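Local coordinates for helicase of the snf2/rad54 family (Sulfolobus solfataricus, PDB 1Z5Z), which probably couples ATP hydrolysis to movement along double-stranded DNA, its C-terminal domain supplying the second RecA-like half of a SWI2/SNF2 ATPase core, at residues 99-102 against 103-107; 122-125 against 126-129. One frame throughout, in Å; residues are numbered along the deposited sequence.

In the fold
From the N terminus the chain first reaches interaction 1, in the middle of helix 96-110, then passes through strand 115-119 into helix 122-136, whose first turns hold interaction 2. Each contact joins adjoining residues of one helix, so neither closes a loop; the two stand in series and neither nest nor cross. Their centres lie about 16 Å apart, and their nearest atoms, about 6 Å apart, do not touch. Helix 96-110 packs on strand 216-222 and, through M102 and I105, on the later part of helix 122-136. Interaction 2 sits at the start of that second helix, against strands 142-143 and 167-171 and helix 83-86.

Interaction 1 (99-102 against 103-107); sequences IRTM and EIIEE
R100 and E103, one turn apart on helix 96-110, send their side chains obliquely past each other. The E103 carboxylate reaches the arginine's aliphatic part first: OE1 of E103 lies 3.1 Å from CD of R100. The charged ends meet more loosely, in a long salt bridge of 3.8 Å from NH2 of R100 to OE1 of E103, with guanidinium and carboxylate planes 45° apart. A bend at chi2 (-73°) swings CD toward the carboxylate, and beyond it the guanidinium passes at the longer distance. E103 also leans on the preceding turn, its CG 3.1 Å from the carbonyl O of I99, and its side chain runs beside that of I99 in the same direction.

On another side of the helix T101 and I105 cross at a slant. CG2 of T101 meets CD1 of I105 at 4.0 Å, while the threonine's hydroxyl turns back to bond the carbonyl of K97. SD of M102 comes to 4.3 Å from the same CD1 of I105. T101 also touches L220, and I105 reaches I132 and L136, so both are buried between strand 216-222 and helix 122-136, while M102, which touches I131 of that helix, stays partly exposed.

The backbone sets the spacing: N of I104 bonds O of R100 at 2.9 Å, and N of I105 bonds O of T101 at 2.8 Å with an N-H...O angle of 164°. Both are i to i+4 bonds; the side chains pair at i+3 (R100 with E103) and i+4 (T101 with I105), charged on one side and apolar on the other, as in an amphipathic alpha-helix packed against the parallel sheet of a RecA-like domain.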
loop_
_atom_site.group_PDB
_atom_site.type_symbol
_atom_site.label_atom_id
_atom_site.label_comp_id
_atom_site.label_asym_id
_atom_site.label_seq_id
_atom_site.Cartn_x
_atom_site.Cartn_y
_atom_site.Cartn_z
ATOM N N ILE A 99 -2.429 -8.751 -8.619
ATOM C CA ILE A 99 -2.127 -9.353 -9.910
ATOM C C ILE A 99 -0.678 -9.061 -10.301
ATOM O O ILE A 99 0.020 -9.957 -10.768
ATOM C CB ILE A 99 -3.096 -8.825 -10.993
ATOM C CG1 ILE A 99 -4.465 -9.469 -10.811
ATOM C CG2 ILE A 99 -2.536 -9.101 -12.413
ATOM C CD1 ILE A 99 -5.611 -8.661 -11.453
ATOM N N ARG A 100 -0.220 -7.823 -10.119
ATOM C CA ARG A 100 1.158 -7.528 -10.471
ATOM C C ARG A 100 2.106 -8.173 -9.468
ATOM O O ARG A 100 3.216 -8.567 -9.831
ATOM C CB ARG A 100 1.427 -6.013 -10.510
ATOM C CG ARG A 100 0.768 -5.305 -11.661
ATOM C CD ARG A 100 1.471 -5.627 -12.973
ATOM N NE ARG A 100 2.072 -4.426 -13.541
ATOM C CZ ARG A 100 3.379 -4.247 -13.703
ATOM N NH1 ARG A 100 3.823 -3.102 -14.223
ATOM N NH2 ARG A 100 4.239 -5.210 -13.353
ATOM N N THR A 101 1.685 -8.287 -8.211
ATOM C CA THR A 101 2.556 -8.884 -7.208
ATOM C C THR A 101 2.924 -10.343 -7.530
ATOM O O THR A 101 4.082 -10.742 -7.381
ATOM C CB THR A 101 1.912 -8.774 -5.799
ATOM O OG1 THR A 101 1.782 -7.377 -5.458
ATOM C CG2 THR A 101 2.789 -9.505 -4.740
ATOM N N MET A 102 1.949 -11.147 -7.938
ATOM C CA MET A 102 2.245 -12.533 -8.289
ATOM C C MET A 102 3.190 -12.544 -9.520
ATOM O O MET A 102 4.030 -13.425 -9.626
ATOM C CB MET A 102 0.966 -13.312 -8.589
ATOM C CG MET A 102 -0.038 -13.402 -7.391
ATOM S SD MET A 102 0.691 -13.713 -5.780
ATOM C CE MET A 102 1.274 -15.457 -6.007
ATOM N N GLU A 103 3.070 -11.569 -10.421
ATOM C CA GLU A 103 3.958 -11.528 -11.583
ATOM C C GLU A 103 5.360 -11.240 -11.122
ATOM O O GLU A 103 6.312 -11.851 -11.618
ATOM C CB GLU A 103 3.558 -10.456 -12.601
ATOM C CG GLU A 103 2.105 -10.554 -13.037
ATOM C CD GLU A 103 1.700 -9.495 -14.059
ATOM O OE1 GLU A 103 2.285 -8.392 -14.080
ATOM O OE2 GLU A 103 0.772 -9.780 -14.835
ATOM N N ILE A 104 5.505 -10.322 -10.166
ATOM C CA ILE A 104 6.838 -9.983 -9.678
ATOM C C ILE A 104 7.426 -11.169 -8.933
ATOM O O ILE A 104 8.602 -11.512 -9.072
ATOM C CB ILE A 104 6.806 -8.769 -8.722
ATOM C CG1 ILE A 104 6.485 -7.480 -9.500
ATOM C CG2 ILE A 104 8.117 -8.689 -7.989
ATOM C CD1 ILE A 104 6.020 -6.277 -8.600
ATOM N N ILE A 105 6.590 -11.786 -8.118
ATOM C CA ILE A 105 7.020 -12.943 -7.364
ATOM C C ILE A 105 7.562 -14.068 -8.287
ATOM O O ILE A 105 8.625 -14.664 -8.034
ATOM C CB ILE A 105 5.835 -13.473 -6.491
ATOM C CG1 ILE A 105 5.569 -12.481 -5.338
ATOM C CG2 ILE A 105 6.170 -14.848 -5.916
ATOM C CD1 ILE A 105 4.615 -13.031 -4.259
ATOM N N GLU A 106 6.835 -14.332 -9.365
ATOM C CA GLU A 106 7.213 -15.397 -10.299
ATOM C C GLU A 106 8.624 -15.113 -10.825
ATOM O O GLU A 106 9.533 -15.940 -10.712
ATOM C CB GLU A 106 6.178 -15.449 -11.427
ATOM C CG GLU A 106 6.281 -16.671 -12.310
ATOM C CD GLU A 106 5.076 -16.809 -13.235
ATOM O OE1 GLU A 106 4.891 -15.933 -14.104
ATOM O OE2 GLU A 106 4.309 -17.787 -13.082
ATOM N N GLU A 107 8.814 -13.919 -11.359
ATOM C CA GLU A 107 10.120 -13.537 -11.832
ATOM C C GLU A 107 11.175 -13.598 -10.706
ATOM O O GLU A 107 12.278 -14.074 -10.927
ATOM C CB GLU A 107 10.075 -12.126 -12.434
ATOM C CG GLU A 107 11.404 -11.409 -12.394
ATOM C CD GLU A 107 11.378 -10.068 -13.098
ATOM O OE1 GLU A 107 12.178 -9.179 -12.728
ATOM O OE2 GLU A 107 10.572 -9.899 -14.028
#

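Interaction 2 (122-125 against 126-129); sequences VDMG and KIIR
The opening turns of helix 122-136, which follows strand 115-119 in the alpha/beta fold of the helicase C-terminal domain, carry on their buried side a cluster of M124 with I127 and I128, three and four residues further on. The methionine's terminal methyl does most of the touching: CE of M124 lies 3.5 Å from CG2 of I127 and 3.7 Å from CG1 of I128. The M124 side chain slants past that of I127 and crosses that of I128 at about a right angle. CG of M124 stands anti to the backbone N (chi1 -166°), and bends at chi2 and chi3 fold the chain back so that the methyl reaches both isoleucines. L84 of helix 83-86 touches M124 and I127, while I128 touches V169 of strand 167-171.

The backbone beneath is regular. N of I128 bonds O of M124 at 2.9 Å, with an N-H...O angle of 173°, and CG1 of I128 lies 3.3 Å from that same oxygen. An alanine in place of I128 would probably leave the M124 methyl without one of its two isoleucine neighbours and open a gap toward V169.

Elsewhere on the helix, K126 lies along the first turn, its CG 3.6 Å from O of V122. Its amine does not pair closely with D123: NZ of K126 is 4.9 Å from OD1 of D123. The opposite charges may still attract weakly, but through these first turns cohesion appears to come chiefly from main-chain bonds and from the packing of the M124 methyl against two branched side chains.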
loop_
_atom_site.group_PDB
_atom_site.type_symbol
_atom_site.label_atom_id
_atom_site.label_comp_id
_atom_site.label_asym_id
_atom_site.label_seq_id
_atom_site.Cartn_x
_atom_site.Cartn_y
_atom_site.Cartn_z
ATOM N N VAL A 122 -2.710 -4.159 8.583
ATOM C CA VAL A 122 -2.561 -5.513 9.075
ATOM C C VAL A 122 -3.442 -6.449 8.238
ATOM O O VAL A 122 -3.042 -7.585 7.944
ATOM C CB VAL A 122 -3.018 -5.657 10.575
ATOM C CG1 VAL A 122 -2.971 -7.092 10.962
ATOM C CG2 VAL A 122 -2.134 -4.846 11.535
ATOM N N ASP A 123 -4.635 -5.994 7.844
ATOM C CA ASP A 123 -5.527 -6.866 7.092
ATOM C C ASP A 123 -5.029 -7.189 5.697
ATOM O O ASP A 123 -5.217 -8.311 5.205
ATOM C CB ASP A 123 -6.939 -6.272 7.038
ATOM C CG ASP A 123 -7.598 -6.271 8.399
ATOM O OD1 ASP A 123 -7.287 -7.205 9.164
ATOM O OD2 ASP A 123 -8.396 -5.358 8.701
ATOM N N MET A 124 -4.396 -6.213 5.056
ATOM C CA MET A 124 -3.844 -6.467 3.732
ATOM C C MET A 124 -2.699 -7.470 3.908
ATOM O O MET A 124 -2.538 -8.374 3.102
ATOM C CB MET A 124 -3.324 -5.181 3.079
ATOM C CG MET A 124 -3.054 -5.395 1.556
ATOM S SD MET A 124 -4.548 -5.937 0.643
ATOM C CE MET A 124 -3.889 -7.311 -0.276
ATOM N N GLY A 125 -1.915 -7.301 4.982
ATOM C CA GLY A 125 -0.816 -8.212 5.245
ATOM C C GLY A 125 -1.299 -9.653 5.309
ATOM O O GLY A 125 -0.644 -10.547 4.744
ATOM N N LYS A 126 -2.424 -9.900 5.993
ATOM C CA LYS A 126 -2.958 -11.261 6.102
ATOM C C LYS A 126 -3.431 -11.795 4.752
ATOM O O LYS A 126 -3.217 -12.967 4.430
ATOM C CB LYS A 126 -4.115 -11.291 7.097
ATOM C CG LYS A 126 -3.674 -11.120 8.517
ATOM C CD LYS A 126 -4.877 -10.929 9.423
ATOM C CE LYS A 126 -4.497 -11.255 10.849
ATOM N NZ LYS A 126 -5.622 -11.036 11.791
ATOM N N ILE A 127 -4.085 -10.949 3.962
ATOM C CA ILE A 127 -4.553 -11.364 2.643
ATOM C C ILE A 127 -3.343 -11.781 1.775
ATOM O O ILE A 127 -3.326 -12.854 1.156
ATOM C CB ILE A 127 -5.349 -10.215 1.960
ATOM C CG1 ILE A 127 -6.760 -10.136 2.568
ATOM C CG2 ILE A 127 -5.399 -10.427 0.440
ATOM C CD1 ILE A 127 -7.527 -8.883 2.184
ATOM N N ILE A 128 -2.320 -10.942 1.754
ATOM C CA ILE A 128 -1.127 -11.236 0.979
ATOM C C ILE A 128 -0.517 -12.559 1.412
ATOM O O ILE A 128 -0.201 -13.423 0.576
ATOM C CB ILE A 128 -0.092 -10.150 1.179
ATOM C CG1 ILE A 128 -0.585 -8.870 0.499
ATOM C CG2 ILE A 128 1.224 -10.564 0.573
ATOM C CD1 ILE A 128 0.246 -7.644 0.876
ATOM N N ARG A 129 -0.378 -12.707 2.724
ATOM C CA ARG A 129 0.206 -13.895 3.327
ATOM C C ARG A 129 -0.640 -15.149 2.934
ATOM O O ARG A 129 -0.092 -16.186 2.534
ATOM C CB ARG A 129 0.240 -13.683 4.845
ATOM C CG ARG A 129 1.255 -14.512 5.594
ATOM C CD ARG A 129 0.663 -15.757 6.196
ATOM N NE ARG A 129 -0.023 -15.477 7.460
ATOM C CZ ARG A 129 -1.330 -15.312 7.531
ATOM N NH1 ARG A 129 -2.026 -15.411 6.424
ATOM N NH2 ARG A 129 -1.933 -15.031 8.676
#